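Local coordinates for flavohemoprotein (Vibrio cholerae O1 biovar El Tor, PDB 4EH1) that probably detoxifies nitric oxide, using O2 and NAD(P)H to convert it to nitrate, with this chain being the reductase part that binds FAD and NAD(P)H, at residues Q12-S15 and A16-S20; S86-L89 and H90-K94; P128-A131 and I132-L136; G211-Q214 and Y215-Q219; L223-D226 and K227-H231. One frame throughout, in Å; residues are numbered along the deposited sequence. Where two conformers were deposited one is given.

Interactions 1 and 2 belong to the FAD-binding part; interactions 3 and 4 belong to the NAD-binding part. Interaction 5 follows interaction 4 in the chain and leads into the last strand of the parallel sheet. Interaction 3 is buried and mixes apolar packing with polar bonds. Interactions 1, 2 and 4 are partly buried, and interaction 5 lies at the surface. Three of them are turns of helix, in 84-92, 126-138 and 210-223. Interaction 1 is instead a hairpin bend with two waters, and interaction 5 a polar loop. Interactions 1 and 2 touch, where His-90 meets Tyr-17 and Thr-19. Interactions 4 and 5 touch through Val-217 and Ile-230. Only interaction 2 bonds to FAD within its own segments.

Interaction 1 (Q12-S15 and A16-S20)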
# COMPACT_ATOMS: atom_id res chain seq x y z
N GLN A 12 -2.55 2.04 0.94
CA GLN A 12 -2.00 1.99 -0.40
C GLN A 12 -0.68 2.76 -0.48
O GLN A 12 -0.57 3.86 0.04
CB GLN A 12 -2.98 2.56 -1.44
CG GLN A 12 -4.26 1.75 -1.63
CD GLN A 12 -4.11 0.61 -2.64
OE1 GLN A 12 -3.51 0.77 -3.72
NE2 GLN A 12 -4.67 -0.54 -2.29
N VAL A 13 0.29 2.16 -1.16
CA VAL A 13 1.55 2.84 -1.41
C VAL A 13 1.35 3.83 -2.53
O VAL A 13 0.94 3.46 -3.61
CB VAL A 13 2.65 1.85 -1.78
CG1 VAL A 13 3.97 2.58 -2.06
CG2 VAL A 13 2.82 0.86 -0.66
N GLU A 14 1.64 5.09 -2.27
CA GLU A 14 1.53 6.10 -3.31
C GLU A 14 2.86 6.36 -4.02
O GLU A 14 2.86 6.66 -5.19
CB GLU A 14 1.01 7.42 -2.74
CG GLU A 14 -0.33 7.32 -2.07
CD GLU A 14 -1.46 6.98 -3.07
OE1 GLU A 14 -1.19 6.83 -4.29
OE2 GLU A 14 -2.64 6.88 -2.63
N SER A 15 3.98 6.29 -3.30
CA SER A 15 5.30 6.51 -3.90
C SER A 15 6.30 5.98 -2.91
O SER A 15 5.88 5.40 -1.91
CB SER A 15 5.56 7.99 -4.23
OG SER A 15 5.34 8.84 -3.13
N ALA A 16 7.60 6.11 -3.19
CA ALA A 16 8.64 5.53 -2.32
C ALA A 16 8.44 5.83 -0.83
O ALA A 16 8.61 4.98 -0.00
CB ALA A 16 10.03 5.99 -2.75
N TYR A 17 8.05 7.04 -0.48
CA TYR A 17 7.97 7.35 0.94
C TYR A 17 6.55 7.72 1.43
O TYR A 17 6.33 7.96 2.62
CB TYR A 17 8.93 8.47 1.25
CG TYR A 17 10.35 8.14 0.81
CD1 TYR A 17 11.06 7.10 1.40
CD2 TYR A 17 10.97 8.87 -0.19
CE1 TYR A 17 12.34 6.78 1.01
CE2 TYR A 17 12.28 8.59 -0.58
CZ TYR A 17 12.96 7.54 0.03
OH TYR A 17 14.22 7.25 -0.37
N VAL A 18 5.60 7.74 0.50
CA VAL A 18 4.25 8.16 0.85
C VAL A 18 3.28 6.97 0.73
O VAL A 18 3.21 6.27 -0.30
CB VAL A 18 3.77 9.29 -0.05
CG1 VAL A 18 2.28 9.60 0.24
CG2 VAL A 18 4.65 10.54 0.09
N THR A 19 2.53 6.78 1.79
CA THR A 19 1.53 5.74 1.87
C THR A 19 0.18 6.34 2.29
O THR A 19 0.13 7.16 3.21
CB THR A 19 2.00 4.62 2.84
OG1 THR A 19 3.02 3.86 2.17
CG2 THR A 19 0.82 3.67 3.26
N SER A 20 -0.90 5.97 1.59
CA SER A 20 -2.23 6.48 1.93
C SER A 20 -2.94 5.55 2.93
O SER A 20 -2.72 4.34 2.92
CB SER A 20 -3.13 6.62 0.69
OG SER A 20 -2.90 7.80 -0.02
O HOH W 1 7.81 9.50 -1.98
O HOH W 2 5.40 4.54 0.87
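The carboxylate of Glu-14 accepts the Ser-20 hydroxyl: OE2 takes OG at 2.8 Å on its anti lone pair, the one turned away from the other oxygen. The other flat group is the Tyr-17 ring. Its neighbour Ala-16 sets CB over the centre of one face, 3.9 Å above the plane. A bend at chi2 (-67°) turns the Glu-14 carboxylate toward Ser-20. The Ser-20 hydroxyl is also bonded to Ser-71 on strand 68-73. Val-18 O accepts two backbone N-H groups, Glu-14 N at 2.8 Å and Ser-15 N at 3.1 Å. This is a classic beta bulge in the hairpin of strands 4-13 and 18-25, part of the antiparallel sheet of the FAD-binding domain. Before the bulge, Gln-12 and Ser-20 form a hydrogen-bonded pair, and Val-13 and Thr-19 a non-hydrogen-bonded one. Ser-15 OG lies 3.5 Å from Val-18 CB and is bonded to Thr-157. One water joins Ser-15 OG to Tyr-17 N. A second water joins Ser-15 O, at 2.9 Å, to Thr-19 OG1, at 2.8 Å. Val-13 packs on Val-13 of the second subunit.

Interaction 2 (S86-L89 and H90-K94). With FAD (flavin-adenine dinucleotide), chain C.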
# COMPACT_ATOMS: atom_id res chain seq x y z
N SER A 86 5.05 9.31 11.72
CA SER A 86 5.02 8.85 10.32
C SER A 86 5.55 7.41 10.22
O SER A 86 4.99 6.59 9.50
CB SER A 86 5.74 9.81 9.35
OG SER A 86 7.10 10.01 9.66
N HIS A 87 6.59 7.09 10.99
CA HIS A 87 7.15 5.74 10.90
C HIS A 87 6.21 4.77 11.60
O HIS A 87 6.08 3.63 11.19
CB HIS A 87 8.58 5.67 11.46
CG HIS A 87 9.60 6.22 10.51
ND1 HIS A 87 10.49 5.42 9.82
CD2 HIS A 87 9.80 7.48 10.06
CE1 HIS A 87 11.22 6.18 9.02
NE2 HIS A 87 10.83 7.43 9.15
N TYR A 88 5.55 5.24 12.64
CA TYR A 88 4.66 4.37 13.36
C TYR A 88 3.51 3.90 12.48
O TYR A 88 3.17 2.74 12.47
CB TYR A 88 4.11 5.05 14.58
CG TYR A 88 3.23 4.14 15.38
CD1 TYR A 88 3.77 3.11 16.14
CD2 TYR A 88 1.85 4.29 15.36
CE1 TYR A 88 2.98 2.27 16.88
CE2 TYR A 88 1.02 3.44 16.10
CZ TYR A 88 1.61 2.44 16.86
OH TYR A 88 0.81 1.60 17.60
N LEU A 89 2.91 4.85 11.76
CA LEU A 89 1.83 4.61 10.83
C LEU A 89 2.23 3.65 9.71
O LEU A 89 1.54 2.65 9.48
CB LEU A 89 1.34 5.92 10.22
CG LEU A 89 0.61 6.82 11.21
CD1 LEU A 89 0.22 8.13 10.56
CD2 LEU A 89 -0.62 6.09 11.80
N HIS A 90 3.33 3.99 9.01
CA HIS A 90 3.89 3.14 7.97
C HIS A 90 4.21 1.72 8.49
O HIS A 90 3.78 0.74 7.90
CB HIS A 90 5.18 3.76 7.37
CG HIS A 90 4.93 4.79 6.31
ND1 HIS A 90 5.29 4.60 4.99
CD2 HIS A 90 4.35 6.02 6.37
CE1 HIS A 90 4.94 5.66 4.28
NE2 HIS A 90 4.36 6.53 5.09
N ASN A 91 4.91 1.62 9.61
CA ASN A 91 5.41 0.32 10.05
C ASN A 91 4.48 -0.52 10.89
O ASN A 91 4.58 -1.73 10.87
CB ASN A 91 6.74 0.46 10.80
CG ASN A 91 7.84 1.03 9.91
OD1 ASN A 91 7.83 0.83 8.70
ND2 ASN A 91 8.78 1.75 10.51
N ASN A 92 3.60 0.11 11.66
CA ASN A 92 2.87 -0.62 12.70
C ASN A 92 1.37 -0.63 12.51
O ASN A 92 0.70 -1.52 12.99
CB ASN A 92 3.15 -0.00 14.08
CG ASN A 92 4.61 -0.15 14.51
OD1 ASN A 92 4.93 -0.94 15.39
ND2 ASN A 92 5.48 0.62 13.88
N VAL A 93 0.83 0.40 11.87
CA VAL A 93 -0.61 0.49 11.77
C VAL A 93 -1.12 -0.22 10.51
O VAL A 93 -1.06 0.34 9.41
CB VAL A 93 -1.06 1.95 11.81
CG1 VAL A 93 -2.59 2.04 11.65
CG2 VAL A 93 -0.56 2.62 13.12
N LYS A 94 -1.64 -1.44 10.67
CA LYS A 94 -2.10 -2.25 9.55
C LYS A 94 -3.57 -2.02 9.18
O LYS A 94 -4.34 -1.46 9.97
CB LYS A 94 -1.95 -3.74 9.89
CG LYS A 94 -0.62 -4.12 10.51
CD LYS A 94 -0.44 -5.63 10.61
CE LYS A 94 -1.39 -6.22 11.65
NZ LYS A 94 -1.54 -5.34 12.87
PA FAD C . 8.69 13.95 14.25
O1A FAD C . 7.81 14.96 14.76
O2A FAD C . 9.13 12.86 15.05
O5B FAD C . 9.98 14.67 13.78
C5B FAD C . 9.93 15.97 13.26
C4B FAD C . 11.25 16.46 12.70
O4B FAD C . 12.17 16.76 13.73
C3B FAD C . 11.87 15.37 11.86
O3B FAD C . 12.55 15.98 10.80
C2B FAD C . 12.86 14.74 12.78
O2B FAD C . 13.90 14.26 11.99
C1B FAD C . 13.26 15.86 13.69
N9A FAD C . 13.49 15.32 15.03
C8A FAD C . 12.72 14.50 15.70
N7A FAD C . 13.24 14.19 16.88
C5A FAD C . 14.39 14.83 16.97
C6A FAD C . 15.45 14.92 17.97
N6A FAD C . 15.37 14.27 19.13
N1A FAD C . 16.48 15.68 17.65
C2A FAD C . 16.56 16.33 16.51
N3A FAD C . 15.64 16.29 15.57
C4A FAD C . 14.56 15.56 15.73
N1 FAD C . 2.41 15.20 6.68
C2 FAD C . 2.06 14.29 5.78
O2 FAD C . 2.75 13.32 5.64
N3 FAD C . 0.97 14.39 5.03
C4 FAD C . 0.15 15.39 5.13
O4 FAD C . -0.82 15.42 4.42
C4X FAD C . 0.48 16.45 6.09
N5 FAD C . -0.28 17.51 6.24
C5X FAD C . 0.04 18.45 7.11
C6 FAD C . -0.78 19.53 7.22
C7 FAD C . -0.48 20.52 8.10
C7M FAD C . -1.37 21.70 8.22
C8 FAD C . 0.71 20.43 8.93
C8M FAD C . 0.99 21.53 9.88
C9 FAD C . 1.53 19.35 8.82
C9A FAD C . 1.24 18.35 7.93
N10 FAD C . 2.07 17.25 7.80
C10 FAD C . 1.70 16.28 6.88
C1' FAD C . 3.25 17.10 8.64
C2' FAD C . 2.98 16.09 9.75
O2' FAD C . 1.97 16.50 10.64
C3' FAD C . 4.14 15.76 10.66
O3' FAD C . 4.74 16.91 11.17
C4' FAD C . 5.16 14.80 10.07
O4' FAD C . 4.49 13.63 9.66
C5' FAD C . 6.31 14.45 11.01
O5' FAD C . 5.92 13.81 12.18
P FAD C . 6.71 12.66 12.83
O1P FAD C . 6.10 12.43 14.10
O2P FAD C . 6.78 11.59 11.91
O3P FAD C . 8.11 13.29 12.97
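Tyr-88 leans along its helix toward Asn-92 and Val-93. Its CG is anti to the backbone N (chi1 -178°), which carries the ring from CB toward the following turn. CD1 meets Asn-92 CG at 3.7 Å. Farther out, CE1 meets Asn-92 CB at 3.6 Å. That CB sits over one face, offset toward the rim, in a CH-pi contact. The ring and the Asn-92 amide are nearly parallel, 13° apart. CD2 and CE2 meet Val-93 CG2, which comes in obliquely; CE2 is 3.5 Å away. At the end of the ring, CZ, which bears the hydroxyl, is still 4.0 Å from Asn-92 CB. Val-93 CG2 also touches Leu-89 CD2 at 3.7 Å, as the two side chains run side by side. The His-90 ring is fixed by a bond from NE2 to Val-72 O. Ser-86, in the first turn of helix 84-92, binds FAD. Its N and OG both reach phosphate oxygen O2P, at 2.9 Å and 2.8 Å, and OG is also bonded to Glu-75 N. Val-85 N is another FAD partner. One backbone N-H and one hydroxyl of the first turn thus hold the phosphate oxygen, and the helix end would probably favour its negative charge.

Interaction 3 (P128-A131 and I132-L136)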
# COMPACT_ATOMS: atom_id res chain seq x y z
N PRO A 128 -3.01 17.73 0.03
CA PRO A 128 -4.26 18.51 -0.03
C PRO A 128 -4.68 18.87 -1.46
O PRO A 128 -5.88 18.99 -1.71
CB PRO A 128 -3.93 19.77 0.77
CG PRO A 128 -2.40 19.86 0.70
CD PRO A 128 -1.95 18.46 0.76
N MET A 129 -3.71 19.02 -2.37
CA MET A 129 -4.01 19.32 -3.74
C MET A 129 -4.79 18.19 -4.36
O MET A 129 -5.61 18.42 -5.24
CB MET A 129 -2.75 19.54 -4.57
CG MET A 129 -1.97 20.77 -4.18
SD MET A 129 -3.00 22.27 -4.00
CE MET A 129 -1.67 23.33 -3.44
N GLN A 130 -4.53 16.97 -3.90
CA GLN A 130 -5.31 15.83 -4.38
C GLN A 130 -6.81 15.89 -3.99
O GLN A 130 -7.67 15.49 -4.78
CB GLN A 130 -4.67 14.52 -3.90
CG GLN A 130 -4.90 13.35 -4.89
CD GLN A 130 -4.19 13.55 -6.24
OE1 GLN A 130 -3.36 14.45 -6.41
NE2 GLN A 130 -4.54 12.72 -7.21
N ALA A 131 -7.10 16.35 -2.77
CA ALA A 131 -8.49 16.53 -2.34
C ALA A 131 -9.13 17.56 -3.24
O ALA A 131 -10.27 17.40 -3.66
CB ALA A 131 -8.57 16.97 -0.84
N ILE A 132 -8.38 18.60 -3.58
CA ILE A 132 -8.91 19.66 -4.42
C ILE A 132 -9.16 19.17 -5.85
O ILE A 132 -10.24 19.39 -6.38
CB ILE A 132 -8.00 20.89 -4.42
CG1 ILE A 132 -7.92 21.48 -2.98
CG2 ILE A 132 -8.52 21.95 -5.41
CD1 ILE A 132 -7.00 22.71 -2.84
N LEU A 133 -8.18 18.49 -6.46
CA LEU A 133 -8.42 17.87 -7.75
C LEU A 133 -9.68 17.02 -7.77
O LEU A 133 -10.49 17.14 -8.68
CB LEU A 133 -7.28 16.94 -8.13
CG LEU A 133 -5.98 17.57 -8.60
CD1 LEU A 133 -4.94 16.46 -8.82
CD2 LEU A 133 -6.21 18.42 -9.86
N HIS A 134 -9.82 16.13 -6.80
CA HIS A 134 -11.00 15.26 -6.81
C HIS A 134 -12.31 16.02 -6.69
O HIS A 134 -13.31 15.66 -7.33
CB HIS A 134 -10.91 14.17 -5.74
CG HIS A 134 -10.03 13.02 -6.13
ND1 HIS A 134 -10.35 12.16 -7.17
CD2 HIS A 134 -8.85 12.58 -5.62
CE1 HIS A 134 -9.41 11.24 -7.27
NE2 HIS A 134 -8.48 11.49 -6.36
N THR A 135 -12.30 17.09 -5.89
CA THR A 135 -13.50 17.93 -5.70
C THR A 135 -13.85 18.66 -7.00
O THR A 135 -15.00 18.71 -7.40
CB THR A 135 -13.31 18.99 -4.58
OG1 THR A 135 -12.94 18.32 -3.39
CG2 THR A 135 -14.63 19.76 -4.33
N LEU A 136 -12.84 19.21 -7.67
CA LEU A 136 -13.07 19.95 -8.90
C LEU A 136 -13.51 19.01 -10.01
O LEU A 136 -14.24 19.42 -10.89
CB LEU A 136 -11.80 20.72 -9.32
CG LEU A 136 -11.36 21.80 -8.31
CD1 LEU A 136 -10.10 22.54 -8.82
CD2 LEU A 136 -12.44 22.81 -8.01
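Ala-131 O is gripped twice by Thr-135. The hydroxyl OG1 donates at 2.8 Å and the backbone N at 3.0 Å, and they come from opposite faces of the carbonyl plane. The Thr-135 chi1 of -56° sets OG1 beside its own N, within reach of the carbonyl that the N-H already uses. This is helix 126-138 of the beta-alpha-beta unit between strands 117-122 and 144-150 in the NAD-binding domain. Pro-128, in the first turn, is probably part of the NADP(+) site. Leu-133 N donates to Met-129 O at 2.8 Å, almost straight. Met-129 and Ile-132 run side by side, pointing the same way, with SD 4.2 Å from CD1. Both pack on Leu-119 of strand 117-122. Gln-130 bends at chi2 (66°), which brings its amide over toward Leu-133. Its NE2 is bonded outside the helix to Thr-162 and Glu-161. The His-134 ring is turned 79° from the Gln-130 amide plane. Its NE2 bonds to Glu-161, so one carboxylate holds both side chains, and the ring also stacks with His-61. His-134 CD2 lies 3.3 Å from Gln-130 O. The tip of Gln-130 rests on a methyl, OE1 to Leu-133 CD1, at 3.5 Å.

Interaction 4 (G211-Q214 and Y215-Q219)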
# COMPACT_ATOMS: atom_id res chain seq x y z
N GLY A 211 10.84 26.44 1.97
CA GLY A 211 11.82 26.85 0.96
C GLY A 211 11.23 26.87 -0.44
O GLY A 211 11.35 27.85 -1.18
N PHE A 212 10.58 25.79 -0.82
CA PHE A 212 9.83 25.74 -2.07
C PHE A 212 8.72 26.82 -2.11
O PHE A 212 8.52 27.51 -3.13
CB PHE A 212 9.23 24.34 -2.27
CG PHE A 212 8.23 24.26 -3.43
CD1 PHE A 212 8.66 24.06 -4.74
CD2 PHE A 212 6.87 24.36 -3.19
CE1 PHE A 212 7.75 23.99 -5.79
CE2 PHE A 212 5.94 24.29 -4.24
CZ PHE A 212 6.38 24.10 -5.53
N MET A 213 7.99 26.97 -1.02
CA MET A 213 6.93 27.98 -1.01
C MET A 213 7.50 29.39 -1.31
O MET A 213 7.00 30.11 -2.17
CB MET A 213 6.21 27.97 0.33
CG MET A 213 5.09 28.98 0.45
SD MET A 213 3.69 28.50 -0.59
CE MET A 213 3.60 26.74 -0.29
N GLN A 214 8.56 29.77 -0.61
CA GLN A 214 9.18 31.08 -0.80
C GLN A 214 9.63 31.26 -2.26
O GLN A 214 9.38 32.28 -2.89
CB GLN A 214 10.36 31.24 0.14
CG GLN A 214 9.96 31.47 1.58
CD GLN A 214 9.30 32.84 1.82
OE1 GLN A 214 9.95 33.89 1.79
NE2 GLN A 214 8.02 32.83 2.07
N TYR A 215 10.29 30.23 -2.77
CA TYR A 215 10.72 30.21 -4.16
C TYR A 215 9.55 30.44 -5.16
O TYR A 215 9.64 31.26 -6.08
CB TYR A 215 11.40 28.88 -4.42
CG TYR A 215 11.82 28.67 -5.83
CD1 TYR A 215 12.83 29.43 -6.41
CD2 TYR A 215 11.23 27.68 -6.59
CE1 TYR A 215 13.22 29.21 -7.73
CE2 TYR A 215 11.61 27.45 -7.89
CZ TYR A 215 12.60 28.22 -8.47
OH TYR A 215 12.94 27.96 -9.78
N VAL A 216 8.43 29.75 -4.95
CA VAL A 216 7.30 29.88 -5.89
C VAL A 216 6.55 31.22 -5.73
O VAL A 216 6.22 31.89 -6.71
CB VAL A 216 6.29 28.73 -5.76
CG1 VAL A 216 5.03 29.04 -6.56
CG2 VAL A 216 6.91 27.47 -6.24
N VAL A 217 6.28 31.60 -4.48
CA VAL A 217 5.58 32.84 -4.22
C VAL A 217 6.34 34.03 -4.80
O VAL A 217 5.73 34.88 -5.42
CB VAL A 217 5.33 33.06 -2.72
CG1 VAL A 217 4.91 34.51 -2.41
CG2 VAL A 217 4.26 32.11 -2.25
N LYS A 218 7.67 34.08 -4.62
CA LYS A 218 8.47 35.14 -5.26
C LYS A 218 8.34 35.17 -6.78
O LYS A 218 8.20 36.24 -7.38
CB LYS A 218 9.95 35.09 -4.82
CG LYS A 218 10.15 35.55 -3.37
CD LYS A 218 11.47 35.09 -2.75
CE LYS A 218 11.62 35.64 -1.35
NZ LYS A 218 12.81 35.06 -0.62
N GLN A 219 8.39 34.01 -7.42
CA GLN A 219 8.11 33.96 -8.85
C GLN A 219 6.71 34.49 -9.20
O GLN A 219 6.54 35.26 -10.16
CB GLN A 219 8.25 32.54 -9.36
CG GLN A 219 9.69 32.03 -9.47
CD GLN A 219 9.68 30.69 -10.18
OE1 GLN A 219 9.48 30.62 -11.39
NE2 GLN A 219 9.85 29.61 -9.42
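Phe-212 offers one ring face to Val-216. The methyl CG2 sits 3.5 Å above the plane, offset toward the rim, in a CH-pi contact with the nearest carbon CZ at 3.5 Å. Phe-212 CG is anti to its own N (chi1 170°), which swings the ring to the side of the helix where Val-216 lies. Four backbone carbonyls are satisfied by the N-H groups one turn on. Gly-211 O takes Tyr-215 N at 3.1 Å, and Phe-212 O takes Val-216 N at 2.9 Å. Met-213 O takes Val-217 N at 2.8 Å, the straightest of the set at 173°. Gln-214 O takes Lys-218 N at 3.0 Å. Tyr-215 and Gln-219 find polar partners beyond the helix. Tyr-215 OH bonds to Met-190 O, and the same carbonyl receives Gln-219 NE2, which lies over one face of the Tyr-215 ring. Gln-219 OE1 is bonded to Leu-192 N. On the exposed side, Gln-214 OE1 and Lys-218 NZ stay 3.9 Å apart. The Met-213 and Val-217 side chains cross at an angle, with SD 4.0 Å from CG2. Helix 210-223 links strands 203-208 and 230-234 in a beta-alpha-beta unit of the NAD-binding domain. Met-213, Val-216 and Val-217 pack on Leu-206 of strand 203-208, Phe-212 reaches strand 117-122, and Met-213 also meets Tyr-232 and Val-234.

Interaction 5 (L223-D226 and K227-H231); sequences LGVD and KARIH
At the turn from Asp-226 to Arg-229 the chain folds back in a tight 3-10 step, with Arg-229 N bonded to Asp-226 O at 2.9 Å. This N-H comes from above the carbonyl plane, 49° out of it. Just before, Gly-224 takes a positive phi of 112° and ends helix 210-223 in a Schellman motif. Two residues beyond the glycine, the Asp-226 side chain closes an Asx turn: OD2 accepts Ala-228 N at 3.0 Å. The amide comes from above the carboxylate plane. With CG anti to the backbone N (chi1 -169°), the carboxylate lies over the start of the turn. A bend at chi3 lays the Arg-229 guanidinium beside Val-225 and Asp-226. NH1 lies 3.9 Å from Val-225 CG1, and NH2 lies 4.0 Å from Asp-226 CB. The charged end is held by the main chain elsewhere, as NH1 bonds to Gly-202 O and Ile-199 O. Val-225 CG1 also touches Ile-230 CG1 at 3.9 Å, where the two side chains cross. Val-225 packs on Phe-204, and Ile-230 on Leu-206, both of strand 203-208. The loop joins helix 210-223 to strand 230-234, the last strand of the parallel sheet. Asp-226 and Arg-229 do not form a salt bridge: OD2 and NE stay 5.6 Å apart. The carboxylate serves the turn's backbone and the guanidinium serves carbonyls, though the opposite charges may still attract weakly across this surface.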
# COMPACT_ATOMS: atom_id res chain seq x y z
N LEU A 223 5.82 37.89 -11.46
CA LEU A 223 5.06 37.73 -12.70
C LEU A 223 3.82 38.63 -12.72
O LEU A 223 3.23 38.89 -13.78
CB LEU A 223 4.63 36.26 -12.90
CG LEU A 223 5.69 35.33 -13.49
CD1 LEU A 223 5.26 33.87 -13.43
CD2 LEU A 223 5.98 35.73 -14.93
N GLY A 224 3.42 39.10 -11.55
CA GLY A 224 2.34 40.05 -11.46
C GLY A 224 1.07 39.52 -10.81
O GLY A 224 0.04 40.19 -10.85
N VAL A 225 1.14 38.35 -10.18
CA VAL A 225 -0.02 37.82 -9.48
C VAL A 225 -0.30 38.61 -8.21
O VAL A 225 0.58 38.78 -7.38
CB VAL A 225 0.15 36.33 -9.13
CG1 VAL A 225 -1.12 35.80 -8.39
CG2 VAL A 225 0.41 35.52 -10.38
N ASP A 226 -1.54 39.07 -8.06
CA ASP A 226 -1.91 39.80 -6.85
C ASP A 226 -1.89 38.88 -5.65
O ASP A 226 -2.29 37.72 -5.73
CB ASP A 226 -3.29 40.46 -6.95
CG ASP A 226 -3.54 41.43 -5.80
OD1 ASP A 226 -2.98 42.54 -5.83
OD2 ASP A 226 -4.26 41.07 -4.85
N LYS A 227 -1.43 39.41 -4.53
CA LYS A 227 -1.23 38.61 -3.34
C LYS A 227 -2.55 38.01 -2.89
O LYS A 227 -2.57 36.91 -2.35
CB LYS A 227 -0.59 39.44 -2.21
CG LYS A 227 -1.50 40.55 -1.65
CD LYS A 227 -0.75 41.40 -0.64
CE LYS A 227 -1.66 42.43 0.02
NZ LYS A 227 -2.47 41.85 1.14
N ALA A 228 -3.65 38.74 -3.11
CA ALA A 228 -4.97 38.25 -2.73
C ALA A 228 -5.40 36.98 -3.48
O ALA A 228 -6.37 36.34 -3.09
CB ALA A 228 -6.03 39.35 -2.91
N ARG A 229 -4.68 36.63 -4.55
CA ARG A 229 -5.01 35.43 -5.33
C ARG A 229 -3.99 34.31 -5.11
O ARG A 229 -3.96 33.32 -5.85
CB ARG A 229 -5.16 35.77 -6.83
CG ARG A 229 -6.41 36.64 -7.12
CD ARG A 229 -6.66 36.90 -8.63
NE ARG A 229 -5.72 37.87 -9.20
CZ ARG A 229 -4.69 37.57 -10.00
NH1 ARG A 229 -4.44 36.32 -10.37
NH2 ARG A 229 -3.91 38.55 -10.44
N ILE A 230 -3.18 34.46 -4.07
CA ILE A 230 -2.25 33.40 -3.68
C ILE A 230 -2.71 32.80 -2.38
O ILE A 230 -2.82 33.49 -1.37
CB ILE A 230 -0.85 33.93 -3.52
CG1 ILE A 230 -0.34 34.44 -4.86
CG2 ILE A 230 0.10 32.83 -3.00
CD1 ILE A 230 0.87 35.31 -4.78
N HIS A 231 -3.00 31.52 -2.40
CA HIS A 231 -3.49 30.86 -1.20
C HIS A 231 -2.52 29.72 -0.91
O HIS A 231 -2.08 29.01 -1.83
CB HIS A 231 -4.91 30.33 -1.43
CG HIS A 231 -5.78 31.24 -2.23
ND1 HIS A 231 -6.62 32.18 -1.66
CD2 HIS A 231 -5.98 31.34 -3.57
CE1 HIS A 231 -7.28 32.82 -2.61
NE2 HIS A 231 -6.91 32.33 -3.78